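Local coordinates for protein deoxyribodipyrimidine photo-lyase (Oryza sativa Japonica Group, PDB 3UMV) that uses light and a bound FAD to split cyclobutane pyrimidine dimers in ultraviolet-damaged DNA back into separate pyrimidines, at residues 258-261 / 262-266; 193-196 / 197-201; 465-469 / 470-474; 52-55 / 56-59; 328-331 / 332-336. All blocks are in the same frame, centred on the assembly; numbering follows the deposited sequence.

In the fold
All five contacts are local, so none closes a long loop and none nests in or crosses another; they follow in series. Contact 4 (52-59) comes first, at the start of the helix between strands 40-44 and 70-75 of the alpha/beta domain. Contact 2 (193-201) follows, on the short helix 196-199; its nearest atoms are about 4 Å from contact 4, without touching. Contact 1 (258-266) is a short helical turn near the FAD. Contact 5 (328-336) ends helix 310-333, with the chain's centre between it and contact 1. Contact 3 (465-474) joins helix 463-469 to the last helix, 472-489, its centre about 45 Å from that of contact 4.

Contact 1. Residues 258-261 / 262-266; sequences DGFL and TKRIK
Phe260 CG stands anti to the backbone N (chi1 176°), and the Arg264 chain bends at chi3 (-70°), which folds the guanidinium back over the start of the short helix 260-263. Phe260 CA lies over one guanidinium face, and Arg264 NH1 is 3.5 Å from Phe260 CB. Arg264 NE donates a nearly straight bond to Asp258 O at 3.2 Å, with the oxygen in the guanidinium plane. Asp258 OD1 lies well out of that plane, 3.7 Å from Arg264 NE, so this long salt bridge acts through charge alone. Ile265 CA lies over one face of the Phe260 ring, and Ile265 CD1 packs 3.8 Å from Phe260 CZ. Phe260 also meets the ring of Phe316 and lies close to the FAD. Arg264 NH2 bonds to the carbonyls of Arg279 and Leu281, and Asp258 OD2 pairs with Arg279. The arginine thus ties several backbone carbonyls together, and its charge is probably eased by the nearby aspartate.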
loop_
_atom_site.group_PDB
_atom_site.type_symbol
_atom_site.label_atom_id
_atom_site.label_comp_id
_atom_site.label_asym_id
_atom_site.label_seq_id
_atom_site.Cartn_x
_atom_site.Cartn_y
_atom_site.Cartn_z
ATOM N N ASP A 258 -5.415 2.161 23.358
ATOM C CA ASP A 258 -5.495 0.900 22.636
ATOM C C ASP A 258 -4.510 0.808 21.473
ATOM O O ASP A 258 -4.755 0.081 20.513
ATOM C CB ASP A 258 -6.923 0.666 22.129
ATOM C CG ASP A 258 -7.199 -0.793 21.805
ATOM O OD1 ASP A 258 -7.741 -1.072 20.711
ATOM O OD2 ASP A 258 -6.882 -1.663 22.647
ATOM N N GLY A 259 -3.402 1.541 21.557
ATOM C CA GLY A 259 -2.371 1.469 20.534
ATOM C C GLY A 259 -1.888 0.039 20.349
ATOM O O GLY A 259 -1.933 -0.759 21.290
ATOM N N PHE A 260 -1.440 -0.300 19.142
ATOM C CA PHE A 260 -0.954 -1.651 18.893
ATOM C C PHE A 260 0.272 -1.976 19.763
ATOM O O PHE A 260 0.298 -2.985 20.468
ATOM C CB PHE A 260 -0.631 -1.847 17.404
ATOM C CG PHE A 260 -0.039 -3.196 17.082
ATOM C CD1 PHE A 260 -0.775 -4.355 17.271
ATOM C CD2 PHE A 260 1.261 -3.300 16.602
ATOM C CE1 PHE A 260 -0.237 -5.593 16.986
ATOM C CE2 PHE A 260 1.813 -4.536 16.313
ATOM C CZ PHE A 260 1.059 -5.692 16.492
ATOM N N LEU A 261 1.283 -1.116 19.718
ATOM C CA LEU A 261 2.541 -1.431 20.395
ATOM C C LEU A 261 2.421 -1.244 21.891
ATOM O O LEU A 261 3.168 -1.846 22.658
ATOM C CB LEU A 261 3.699 -0.595 19.859
ATOM C CG LEU A 261 4.101 -0.943 18.433
ATOM C CD1 LEU A 261 5.303 -0.100 18.046
ATOM C CD2 LEU A 261 4.392 -2.436 18.295
ATOM N N THR A 262 1.467 -0.419 22.301
ATOM C CA THR A 262 1.274 -0.156 23.718
ATOM C C THR A 262 0.402 -1.198 24.412
ATOM O O THR A 262 0.660 -1.546 25.562
ATOM C CB THR A 262 0.719 1.263 23.968
ATOM O OG1 THR A 262 -0.352 1.527 23.058
ATOM C CG2 THR A 262 1.805 2.305 23.750
ATOM N N LYS A 263 -0.604 -1.719 23.710
ATOM C CA LYS A 263 -1.636 -2.527 24.361
ATOM C C LYS A 263 -1.940 -3.891 23.731
ATOM O O LYS A 263 -2.671 -4.687 24.321
ATOM C CB LYS A 263 -2.931 -1.711 24.477
ATOM C CG LYS A 263 -2.901 -0.638 25.561
ATOM C CD LYS A 263 -3.044 -1.266 26.948
ATOM C CE LYS A 263 -3.303 -0.221 28.021
ATOM N NZ LYS A 263 -2.098 0.606 28.309
ATOM N N ARG A 264 -1.401 -4.174 22.546
ATOM C CA ARG A 264 -1.792 -5.398 21.843
ATOM C C ARG A 264 -0.640 -6.221 21.247
ATOM O O ARG A 264 -0.847 -7.339 20.792
ATOM C CB ARG A 264 -2.853 -5.080 20.770
ATOM C CG ARG A 264 -4.143 -4.513 21.367
ATOM C CD ARG A 264 -5.191 -4.141 20.324
ATOM N NE ARG A 264 -4.807 -2.978 19.529
ATOM C CZ ARG A 264 -4.474 -3.039 18.246
ATOM N NH1 ARG A 264 -4.140 -1.942 17.583
ATOM N NH2 ARG A 264 -4.481 -4.205 17.623
ATOM N N ILE A 265 0.572 -5.685 21.267
ATOM C CA ILE A 265 1.708 -6.360 20.642
ATOM C C ILE A 265 1.999 -7.744 21.232
ATOM O O ILE A 265 2.416 -8.662 20.522
ATOM C CB ILE A 265 2.986 -5.503 20.757
ATOM C CG1 ILE A 265 4.185 -6.240 20.154
ATOM C CG2 ILE A 265 3.251 -5.116 22.209
ATOM C CD1 ILE A 265 4.022 -6.547 18.675
ATOM N N LYS A 266 1.790 -7.887 22.536
ATOM C CA LYS A 266 2.222 -9.093 23.234
ATOM C C LYS A 266 1.735 -10.394 22.621
ATOM O O LYS A 266 2.512 -11.332 22.461
ATOM C CB LYS A 266 1.842 -9.041 24.715
ATOM C CG LYS A 266 2.899 -8.389 25.563
ATOM C CD LYS A 266 2.705 -8.703 27.036
ATOM C CE LYS A 266 3.961 -8.363 27.818
ATOM N NZ LYS A 266 4.548 -7.101 27.307
HETATM O O HOH W 1 -4.981 0.474 17.184
#

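Contact 2. Residues 193-196 / 197-201; sequences SKVM and DEYLV
Val195 is the N-cap residue of the short helix 196-199, which follows helix 185-193, and its carbonyl and side chain meet the residues that follow in a single helical turn. Asp197 comes first: its N gives a hydrogen to a water that in turn donates to Ser193 O, so the water bridges the turn before the helix. Glu198 N makes a weak bond to Val195 O. A second water donates to Glu198 OE1 at 3.1 Å and weakly to Lys194 O, while Glu198 OE2 is taken by His22. Tyr199 follows, with its ring beside Val195 and the two side chains pointing the same way. Chi1 of -67° sets CG beside the backbone N, and chi2 of -78° presents the ring edge to Val195. Val195 CB lies in the ring plane, 3.8 Å from Tyr199 CE2. The ring of His22 also meets this tyrosine. Tyr199 N bonds to Met196 O at 3.1 Å, from above the carbonyl plane. Leu200 leaves the helix and is the centre of an inverse gamma turn. Its side chain joins this turn to helix 295-305, where it touches Ala299 and Leu300. Met196 SD approaches Leu200 CB at 4.3 Å. Met196 O takes a second backbone hydrogen here: Leu200 N meets it nearly head-on at 2.8 Å.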
loop_
_atom_site.group_PDB
_atom_site.type_symbol
_atom_site.label_atom_id
_atom_site.label_comp_id
_atom_site.label_asym_id
_atom_site.label_seq_id
_atom_site.Cartn_x
_atom_site.Cartn_y
_atom_site.Cartn_z
ATOM N N SER A 193 18.765 -7.899 5.937
ATOM C CA SER A 193 19.224 -7.958 7.320
ATOM C C SER A 193 20.651 -7.421 7.432
ATOM O O SER A 193 21.027 -6.841 8.456
ATOM C CB SER A 193 19.112 -9.375 7.886
ATOM O OG SER A 193 19.929 -10.270 7.163
ATOM N N LYS A 194 21.436 -7.595 6.371
ATOM C CA LYS A 194 22.813 -7.095 6.328
ATOM C C LYS A 194 22.944 -5.570 6.388
ATOM O O LYS A 194 23.957 -5.042 6.864
ATOM C CB LYS A 194 23.514 -7.595 5.071
ATOM C CG LYS A 194 23.786 -9.087 5.065
ATOM C CD LYS A 194 24.401 -9.493 3.742
ATOM C CE LYS A 194 24.683 -10.975 3.687
ATOM N NZ LYS A 194 25.257 -11.334 2.364
ATOM N N VAL A 195 21.941 -4.865 5.884
ATOM C CA VAL A 195 21.989 -3.416 5.822
ATOM C C VAL A 195 20.901 -2.778 6.677
ATOM O O VAL A 195 20.682 -1.569 6.613
ATOM C CB VAL A 195 21.840 -2.910 4.368
ATOM C CG1 VAL A 195 22.998 -3.385 3.510
ATOM C CG2 VAL A 195 20.528 -3.371 3.772
ATOM N N MET A 196 20.220 -3.585 7.482
ATOM C CA MET A 196 19.110 -3.071 8.267
ATOM C C MET A 196 19.576 -2.001 9.241
ATOM O O MET A 196 18.921 -0.972 9.382
ATOM C CB MET A 196 18.376 -4.192 9.007
ATOM C CG MET A 196 17.032 -3.763 9.600
ATOM S SD MET A 196 15.789 -3.224 8.378
ATOM C CE MET A 196 15.778 -4.593 7.227
ATOM N N ASP A 197 20.718 -2.225 9.896
ATOM C CA ASP A 197 21.235 -1.247 10.852
ATOM C C ASP A 197 21.566 0.098 10.185
ATOM O O ASP A 197 21.455 1.155 10.802
ATOM C CB ASP A 197 22.456 -1.801 11.603
ATOM C CG ASP A 197 22.089 -2.881 12.605
ATOM O OD1 ASP A 197 20.899 -2.962 12.995
ATOM O OD2 ASP A 197 22.995 -3.645 13.011
ATOM N N GLU A 198 21.936 0.051 8.911
ATOM C CA GLU A 198 22.246 1.256 8.158
ATOM C C GLU A 198 21.022 2.094 7.777
ATOM O O GLU A 198 21.132 3.314 7.623
ATOM C CB GLU A 198 23.051 0.901 6.902
ATOM C CG GLU A 198 23.368 2.084 6.005
ATOM C CD GLU A 198 24.334 1.733 4.884
ATOM O OE1 GLU A 198 24.627 0.533 4.693
ATOM O OE2 GLU A 198 24.798 2.664 4.190
ATOM N N TYR A 199 19.863 1.451 7.620
ATOM C CA TYR A 199 18.664 2.146 7.127
ATOM C C TYR A 199 17.544 2.337 8.145
ATOM O O TYR A 199 16.739 3.277 8.026
ATOM C CB TYR A 199 18.115 1.437 5.884
ATOM C CG TYR A 199 19.054 1.554 4.715
ATOM C CD1 TYR A 199 19.119 2.719 3.981
ATOM C CD2 TYR A 199 19.891 0.504 4.362
ATOM C CE1 TYR A 199 19.976 2.851 2.927
ATOM C CE2 TYR A 199 20.763 0.622 3.288
ATOM C CZ TYR A 199 20.788 1.803 2.571
ATOM O OH TYR A 199 21.640 1.956 1.507
ATOM N N LEU A 200 17.486 1.461 9.145
ATOM C CA LEU A 200 16.481 1.602 10.190
ATOM C C LEU A 200 16.964 2.583 11.258
ATOM O O LEU A 200 17.411 2.185 12.334
ATOM C CB LEU A 200 16.116 0.253 10.801
ATOM C CG LEU A 200 14.974 0.286 11.810
ATOM C CD1 LEU A 200 13.759 1.012 11.243
ATOM C CD2 LEU A 200 14.595 -1.145 12.204
ATOM N N VAL A 201 16.859 3.864 10.925
ATOM C CA VAL A 201 17.406 4.960 11.710
ATOM C C VAL A 201 16.327 6.014 11.915
ATOM O O VAL A 201 15.293 6.000 11.246
ATOM C CB VAL A 201 18.615 5.603 10.992
ATOM C CG1 VAL A 201 19.654 4.552 10.689
ATOM C CG2 VAL A 201 18.183 6.284 9.703
HETATM O O HOH W 2 22.318 -4.535 9.826
HETATM O O HOH W 3 25.367 -1.997 6.290
HETATM O O HOH W 4 23.809 -2.170 8.533
#

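Contact 3. Residues 465-469 / 470-474; sequences GCKRK and FDVDA
Cys466 O is gripped by two backbone donors, Phe470 N at 3.1 Å and Lys469 N at 3.0 Å. The first bond runs nearly along the C=O axis. The same oxygen lies over one face of the Phe470 ring, which folds back beneath the end of helix 463-469. A chi1 of 63° puts the ring between its own N and carbonyl carbon. Phe470 CE2 then rests 3.9 Å from Cys466 CB, and the cysteine sulfur makes an oblique sulfur-aromatic contact. A short link joins two helices here: Asp471 is the N-cap of the last helix, 472-489, with a capping bond from Ala474 N to its OD1 at 3.2 Å, from above the carboxylate plane. Phe470 also packs on Phe394 and Met395 of helix 393-405. An alanine in place of Phe470 would keep the backbone bond but would probably open a gap between the cysteine and helix 393-405. Val472 CG2 sits 3.8 Å from Lys467 CG, the two side chains crossing at about a right angle. Beyond them, Lys467 NZ reaches Asp473 OD2 in a long salt bridge of 4.0 Å.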
loop_
_atom_site.group_PDB
_atom_site.type_symbol
_atom_site.label_atom_id
_atom_site.label_comp_id
_atom_site.label_asym_id
_atom_site.label_seq_id
_atom_site.Cartn_x
_atom_site.Cartn_y
_atom_site.Cartn_z
ATOM N N GLY A 465 -8.949 -27.885 7.545
ATOM C CA GLY A 465 -7.684 -27.381 8.052
ATOM C C GLY A 465 -7.886 -26.168 8.932
ATOM O O GLY A 465 -7.179 -25.978 9.926
ATOM N N CYS A 466 -8.858 -25.339 8.567
ATOM C CA CYS A 466 -9.186 -24.168 9.370
ATOM C C CYS A 466 -9.844 -24.562 10.682
ATOM O O CYS A 466 -9.545 -23.978 11.722
ATOM C CB CYS A 466 -10.092 -23.216 8.596
ATOM S SG CYS A 466 -9.256 -22.442 7.187
ATOM N N LYS A 467 -10.734 -25.555 10.634
ATOM C CA LYS A 467 -11.458 -25.987 11.831
ATOM C C LYS A 467 -10.509 -26.445 12.930
ATOM O O LYS A 467 -10.768 -26.231 14.118
ATOM C CB LYS A 467 -12.455 -27.104 11.506
ATOM C CG LYS A 467 -13.912 -26.667 11.549
ATOM C CD LYS A 467 -14.841 -27.865 11.736
ATOM C CE LYS A 467 -16.302 -27.436 11.854
ATOM N NZ LYS A 467 -16.546 -26.525 13.011
ATOM N N ARG A 468 -9.410 -27.078 12.532
ATOM C CA ARG A 468 -8.424 -27.554 13.494
ATOM C C ARG A 468 -7.737 -26.396 14.208
ATOM O O ARG A 468 -7.389 -26.504 15.385
ATOM C CB ARG A 468 -7.376 -28.430 12.806
ATOM C CG ARG A 468 -7.915 -29.740 12.260
ATOM C CD ARG A 468 -6.778 -30.628 11.776
ATOM N NE ARG A 468 -5.923 -29.945 10.808
ATOM C CZ ARG A 468 -6.003 -30.107 9.491
ATOM N NH1 ARG A 468 -6.901 -30.939 8.975
ATOM N NH2 ARG A 468 -5.182 -29.441 8.686
ATOM N N LYS A 469 -7.555 -25.284 13.497
ATOM C CA LYS A 469 -6.736 -24.185 13.999
ATOM C C LYS A 469 -7.504 -23.179 14.857
ATOM O O LYS A 469 -6.961 -22.652 15.825
ATOM C CB LYS A 469 -6.036 -23.466 12.838
ATOM C CG LYS A 469 -5.251 -24.396 11.916
ATOM C CD LYS A 469 -4.475 -23.634 10.846
ATOM C CE LYS A 469 -3.250 -22.945 11.437
ATOM N NZ LYS A 469 -2.504 -22.136 10.429
ATOM N N PHE A 470 -8.758 -22.905 14.500
ATOM C CA PHE A 470 -9.555 -21.920 15.230
ATOM C C PHE A 470 -11.048 -22.201 15.144
ATOM O O PHE A 470 -11.485 -23.041 14.354
ATOM C CB PHE A 470 -9.261 -20.497 14.737
ATOM C CG PHE A 470 -9.638 -20.256 13.287
ATOM C CD1 PHE A 470 -10.874 -19.724 12.961
ATOM C CD2 PHE A 470 -8.753 -20.551 12.264
ATOM C CE1 PHE A 470 -11.224 -19.500 11.622
ATOM C CE2 PHE A 470 -9.092 -20.323 10.932
ATOM C CZ PHE A 470 -10.328 -19.798 10.616
ATOM N N ASP A 471 -11.820 -21.472 15.946
ATOM C CA ASP A 471 -13.272 -21.645 16.021
ATOM C C ASP A 471 -13.948 -21.018 14.801
ATOM O O ASP A 471 -14.348 -19.851 14.839
ATOM C CB ASP A 471 -13.789 -20.998 17.318
ATOM C CG ASP A 471 -15.254 -21.310 17.613
ATOM O OD1 ASP A 471 -15.990 -21.779 16.722
ATOM O OD2 ASP A 471 -15.676 -21.064 18.761
ATOM N N VAL A 472 -14.062 -21.801 13.726
ATOM C CA VAL A 472 -14.682 -21.371 12.467
ATOM C C VAL A 472 -16.101 -20.817 12.643
ATOM O O VAL A 472 -16.466 -19.829 12.011
ATOM C CB VAL A 472 -14.728 -22.535 11.448
ATOM C CG1 VAL A 472 -15.550 -22.143 10.225
ATOM C CG2 VAL A 472 -13.322 -22.933 11.034
ATOM N N ASP A 473 -16.897 -21.445 13.507
ATOM C CA ASP A 473 -18.271 -20.998 13.704
ATOM C C ASP A 473 -18.333 -19.626 14.367
ATOM O O ASP A 473 -19.226 -18.823 14.071
ATOM C CB ASP A 473 -19.066 -22.028 14.515
ATOM C CG ASP A 473 -19.235 -23.343 13.774
ATOM O OD1 ASP A 473 -19.071 -23.356 12.531
ATOM O OD2 ASP A 473 -19.539 -24.360 14.431
ATOM N N ALA A 474 -17.376 -19.355 15.255
ATOM C CA ALA A 474 -17.291 -18.055 15.898
ATOM C C ALA A 474 -16.967 -16.962 14.874
ATOM O O ALA A 474 -17.553 -15.883 14.906
ATOM C CB ALA A 474 -16.263 -18.080 17.040
#

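Contact 4. Residues 52-55 / 56-59; sequences DNWA and LLHA
Asn53 and Leu56 cross at about a right angle at the start of helix 54-66. The asparagine is the N-cap: its side chain extends away from its own N (chi1 -177°), which brings OD1 over the first turn. Leu56 N bonds to Asn53 OD1 at 3.1 Å in a nearly straight bond, but from well above the amide plane. Ala55 N makes a weak, bent bond to the same oxygen. The other amide atom, ND2, is held by Arg49 O and by Tyr42 OH, so both ends of the amide are engaged and its rotation is fixed. A leucine at Asn53 would probably leave the N-H groups of Ala55 and Leu56 without their cap, and would cost Arg49 O and Tyr42 OH their bonds to the amide. On another side of the helix, Trp54 and Leu57 cross obliquely. Leu57 CD1 lies 3.5 Å from Trp54 CE3, near the six-membered part of the indole. The tryptophan also stacks on Phe203, and its NE1 is bonded to Gln296. Leu57 N closes the first turn on Asn53 O at 3.0 Å. The helix belongs to the beta-alpha-beta unit with strands 40-44 and 70-75. Its buried start thus gives the N-H groups of Ala55, Leu56 and Leu57 acceptors from Asn53, while Leu56 and Trp54 pack against the sheet.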
loop_
_atom_site.group_PDB
_atom_site.type_symbol
_atom_site.label_atom_id
_atom_site.label_comp_id
_atom_site.label_asym_id
_atom_site.label_seq_id
_atom_site.Cartn_x
_atom_site.Cartn_y
_atom_site.Cartn_z
ATOM N N ASP A 52 8.147 11.987 9.050
ATOM C CA ASP A 52 8.821 10.732 8.700
ATOM C C ASP A 52 8.763 10.431 7.192
ATOM O O ASP A 52 8.553 9.280 6.779
ATOM C CB ASP A 52 8.175 9.572 9.459
ATOM C CG ASP A 52 8.221 9.760 10.961
ATOM O OD1 ASP A 52 7.283 9.302 11.650
ATOM O OD2 ASP A 52 9.198 10.368 11.453
ATOM N N ASN A 53 8.995 11.453 6.379
ATOM C CA ASN A 53 8.847 11.320 4.939
ATOM C C ASN A 53 10.158 11.699 4.238
ATOM O O ASN A 53 10.476 12.873 4.110
ATOM C CB ASN A 53 7.681 12.199 4.469
ATOM C CG ASN A 53 7.414 12.068 2.982
ATOM O OD1 ASN A 53 8.329 11.822 2.204
ATOM N ND2 ASN A 53 6.158 12.229 2.584
ATOM N N TRP A 54 10.922 10.704 3.791
ATOM C CA TRP A 54 12.238 10.995 3.211
ATOM C C TRP A 54 12.177 11.844 1.955
ATOM O O TRP A 54 13.120 12.570 1.666
ATOM C CB TRP A 54 13.051 9.729 2.929
ATOM C CG TRP A 54 13.525 9.004 4.161
ATOM C CD1 TRP A 54 13.209 7.725 4.531
ATOM C CD2 TRP A 54 14.397 9.512 5.180
ATOM N NE1 TRP A 54 13.829 7.407 5.715
ATOM C CE2 TRP A 54 14.547 8.491 6.147
ATOM C CE3 TRP A 54 15.040 10.737 5.383
ATOM C CZ2 TRP A 54 15.348 8.647 7.287
ATOM C CZ3 TRP A 54 15.829 10.898 6.527
ATOM C CH2 TRP A 54 15.975 9.852 7.455
ATOM N N ALA A 55 11.080 11.755 1.207
ATOM C CA ALA A 55 10.984 12.506 -0.034
ATOM C C ALA A 55 10.823 13.985 0.296
ATOM O O ALA A 55 11.485 14.833 -0.289
ATOM C CB ALA A 55 9.830 12.003 -0.881
ATOM N N LEU A 56 9.966 14.287 1.270
ATOM C CA LEU A 56 9.777 15.659 1.717
ATOM C C LEU A 56 11.070 16.222 2.348
ATOM O O LEU A 56 11.471 17.347 2.057
ATOM C CB LEU A 56 8.610 15.740 2.707
ATOM C CG LEU A 56 8.383 17.124 3.318
ATOM C CD1 LEU A 56 8.116 18.132 2.211
ATOM C CD2 LEU A 56 7.237 17.097 4.334
ATOM N N LEU A 57 11.718 15.425 3.197
ATOM C CA LEU A 57 12.988 15.812 3.826
ATOM C C LEU A 57 14.042 16.141 2.772
ATOM O O LEU A 57 14.769 17.127 2.895
ATOM C CB LEU A 57 13.494 14.696 4.748
ATOM C CG LEU A 57 12.778 14.569 6.094
ATOM C CD1 LEU A 57 13.099 13.241 6.768
ATOM C CD2 LEU A 57 13.163 15.730 6.988
ATOM N N HIS A 58 14.121 15.315 1.734
ATOM C CA HIS A 58 15.056 15.558 0.645
ATOM C C HIS A 58 14.749 16.878 -0.065
ATOM O O HIS A 58 15.645 17.679 -0.315
ATOM C CB HIS A 58 15.044 14.402 -0.353
ATOM C CG HIS A 58 16.065 14.547 -1.437
ATOM N ND1 HIS A 58 15.735 14.601 -2.775
ATOM C CD2 HIS A 58 17.410 14.674 -1.375
ATOM C CE1 HIS A 58 16.836 14.742 -3.493
ATOM N NE2 HIS A 58 17.866 14.788 -2.667
ATOM N N ALA A 59 13.476 17.107 -0.376
ATOM C CA ALA A 59 13.073 18.350 -1.026
ATOM C C ALA A 59 13.459 19.549 -0.156
ATOM O O ALA A 59 14.062 20.491 -0.641
ATOM C CB ALA A 59 11.570 18.346 -1.341
#

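Contact 5. Residues 328-331 / 332-336; sequences DNFC and YYQPQ
Backbone bonds from Tyr332 N to Asp328 O (2.8 Å), Tyr333 N to Asn329 O and Gln334 N to Phe330 O carry helix 310-333 through its last turn, and Gln334 is the first residue to leave helical geometry. The same helix carries residues 319-327, which probably bind FAD, and this turn lies just beyond them. Phe330 and Gln334 lie side by side, pointing the same way. Gln334 CB sits over one face of the phenylalanine ring in a CH-pi contact, 4.0 Å from the centroid. Gln334 CG comes 3.5 Å from Phe330 CZ. Val435 and Met438 of helix 431-442 also touch Phe330. Asn329 CG is anti to the backbone N (chi1 169°), which carries the amide to the edge of the Tyr333 ring. Asn329 ND2 lies in that ring's plane, 3.5 Å from Tyr333 CD2, with amide and ring turned 62° apart. The amide is held by Lys180 O and Glu182 N, and Tyr333 OH bonds to Ser178 O, so this face of the helix is tied to residues 178-182. After the helix, Gln336 N donates to Gln334 OE1 at 3.0 Å, in the carbonyl plane and on a lone pair.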
loop_
_atom_site.group_PDB
_atom_site.type_symbol
_atom_site.label_atom_id
_atom_site.label_comp_id
_atom_site.label_asym_id
_atom_site.label_seq_id
_atom_site.Cartn_x
_atom_site.Cartn_y
_atom_site.Cartn_z
ATOM N N ASP A 328 7.148 -4.963 -2.727
ATOM C CA ASP A 328 7.692 -3.885 -3.578
ATOM C C ASP A 328 8.788 -4.433 -4.503
ATOM O O ASP A 328 8.849 -4.112 -5.694
ATOM C CB ASP A 328 8.210 -2.693 -2.761
ATOM C CG ASP A 328 7.200 -1.539 -2.691
ATOM O OD1 ASP A 328 7.611 -0.344 -2.655
ATOM O OD2 ASP A 328 5.984 -1.836 -2.686
ATOM N N ASN A 329 9.664 -5.262 -3.937
ATOM C CA ASN A 329 10.719 -5.896 -4.712
ATOM C C ASN A 329 10.124 -6.590 -5.931
ATOM O O ASN A 329 10.580 -6.391 -7.057
ATOM C CB ASN A 329 11.476 -6.889 -3.840
ATOM C CG ASN A 329 12.415 -7.774 -4.640
ATOM O OD1 ASN A 329 12.066 -8.897 -4.985
ATOM N ND2 ASN A 329 13.591 -7.260 -4.961
ATOM N N PHE A 330 9.079 -7.379 -5.702
ATOM C CA PHE A 330 8.507 -8.155 -6.781
ATOM C C PHE A 330 7.874 -7.274 -7.842
ATOM O O PHE A 330 8.147 -7.427 -9.033
ATOM C CB PHE A 330 7.497 -9.161 -6.247
ATOM C CG PHE A 330 6.820 -9.946 -7.324
ATOM C CD1 PHE A 330 7.481 -10.994 -7.963
ATOM C CD2 PHE A 330 5.530 -9.643 -7.701
ATOM C CE1 PHE A 330 6.849 -11.716 -8.966
ATOM C CE2 PHE A 330 4.893 -10.380 -8.711
ATOM C CZ PHE A 330 5.548 -11.403 -9.331
ATOM N N CYS A 331 7.022 -6.347 -7.428
ATOM C CA CYS A 331 6.357 -5.504 -8.412
ATOM C C CYS A 331 7.346 -4.595 -9.171
ATOM O O CYS A 331 7.161 -4.322 -10.350
ATOM C CB CYS A 331 5.229 -4.691 -7.776
ATOM S SG CYS A 331 3.899 -5.692 -7.083
ATOM N N TYR A 332 8.408 -4.152 -8.499
ATOM C CA TYR A 332 9.395 -3.286 -9.132
ATOM C C TYR A 332 10.168 -4.010 -10.244
ATOM O O TYR A 332 10.418 -3.432 -11.297
ATOM C CB TYR A 332 10.350 -2.723 -8.070
ATOM C CG TYR A 332 11.430 -1.830 -8.640
ATOM C CD1 TYR A 332 11.137 -0.529 -9.054
ATOM C CD2 TYR A 332 12.743 -2.274 -8.748
ATOM C CE1 TYR A 332 12.111 0.291 -9.567
ATOM C CE2 TYR A 332 13.729 -1.444 -9.260
ATOM C CZ TYR A 332 13.398 -0.165 -9.666
ATOM O OH TYR A 332 14.356 0.675 -10.183
ATOM N N TYR A 333 10.511 -5.283 -10.022
ATOM C CA TYR A 333 11.354 -6.023 -10.960
ATOM C C TYR A 333 10.587 -6.923 -11.919
ATOM O O TYR A 333 11.135 -7.329 -12.947
ATOM C CB TYR A 333 12.427 -6.859 -10.239
ATOM C CG TYR A 333 13.551 -6.049 -9.644
ATOM C CD1 TYR A 333 14.417 -5.326 -10.456
ATOM C CD2 TYR A 333 13.753 -6.002 -8.269
ATOM C CE1 TYR A 333 15.453 -4.578 -9.916
ATOM C CE2 TYR A 333 14.790 -5.257 -7.721
ATOM C CZ TYR A 333 15.633 -4.548 -8.555
ATOM O OH TYR A 333 16.661 -3.805 -8.031
ATOM N N GLN A 334 9.341 -7.248 -11.577
ATOM C CA GLN A 334 8.490 -8.095 -12.417
ATOM C C GLN A 334 7.343 -7.257 -12.991
ATOM O O GLN A 334 6.327 -7.031 -12.315
ATOM C CB GLN A 334 7.968 -9.285 -11.597
ATOM C CG GLN A 334 6.988 -10.231 -12.350
ATOM C CD GLN A 334 7.482 -10.637 -13.740
ATOM O OE1 GLN A 334 7.183 -9.970 -14.733
ATOM N NE2 GLN A 334 8.229 -11.741 -13.816
ATOM N N PRO A 335 7.496 -6.786 -14.239
ATOM C CA PRO A 335 6.477 -5.936 -14.874
ATOM C C PRO A 335 5.107 -6.595 -14.953
ATOM O O PRO A 335 4.108 -5.887 -14.948
ATOM C CB PRO A 335 7.026 -5.726 -16.293
ATOM C CG PRO A 335 8.477 -5.877 -16.159
ATOM C CD PRO A 335 8.665 -6.966 -15.118
ATOM N N GLN A 336 5.067 -7.917 -15.029
ATOM C CA GLN A 336 3.815 -8.659 -15.100
ATOM C C GLN A 336 3.421 -9.220 -13.735
ATOM O O GLN A 336 3.150 -10.424 -13.575
ATOM C CB GLN A 336 3.906 -9.761 -16.162
ATOM C CG GLN A 336 3.960 -9.196 -17.574
ATOM C CD GLN A 336 4.281 -10.255 -18.615
ATOM O OE1 GLN A 336 3.395 -10.753 -19.309
ATOM N NE2 GLN A 336 5.554 -10.611 -18.717
#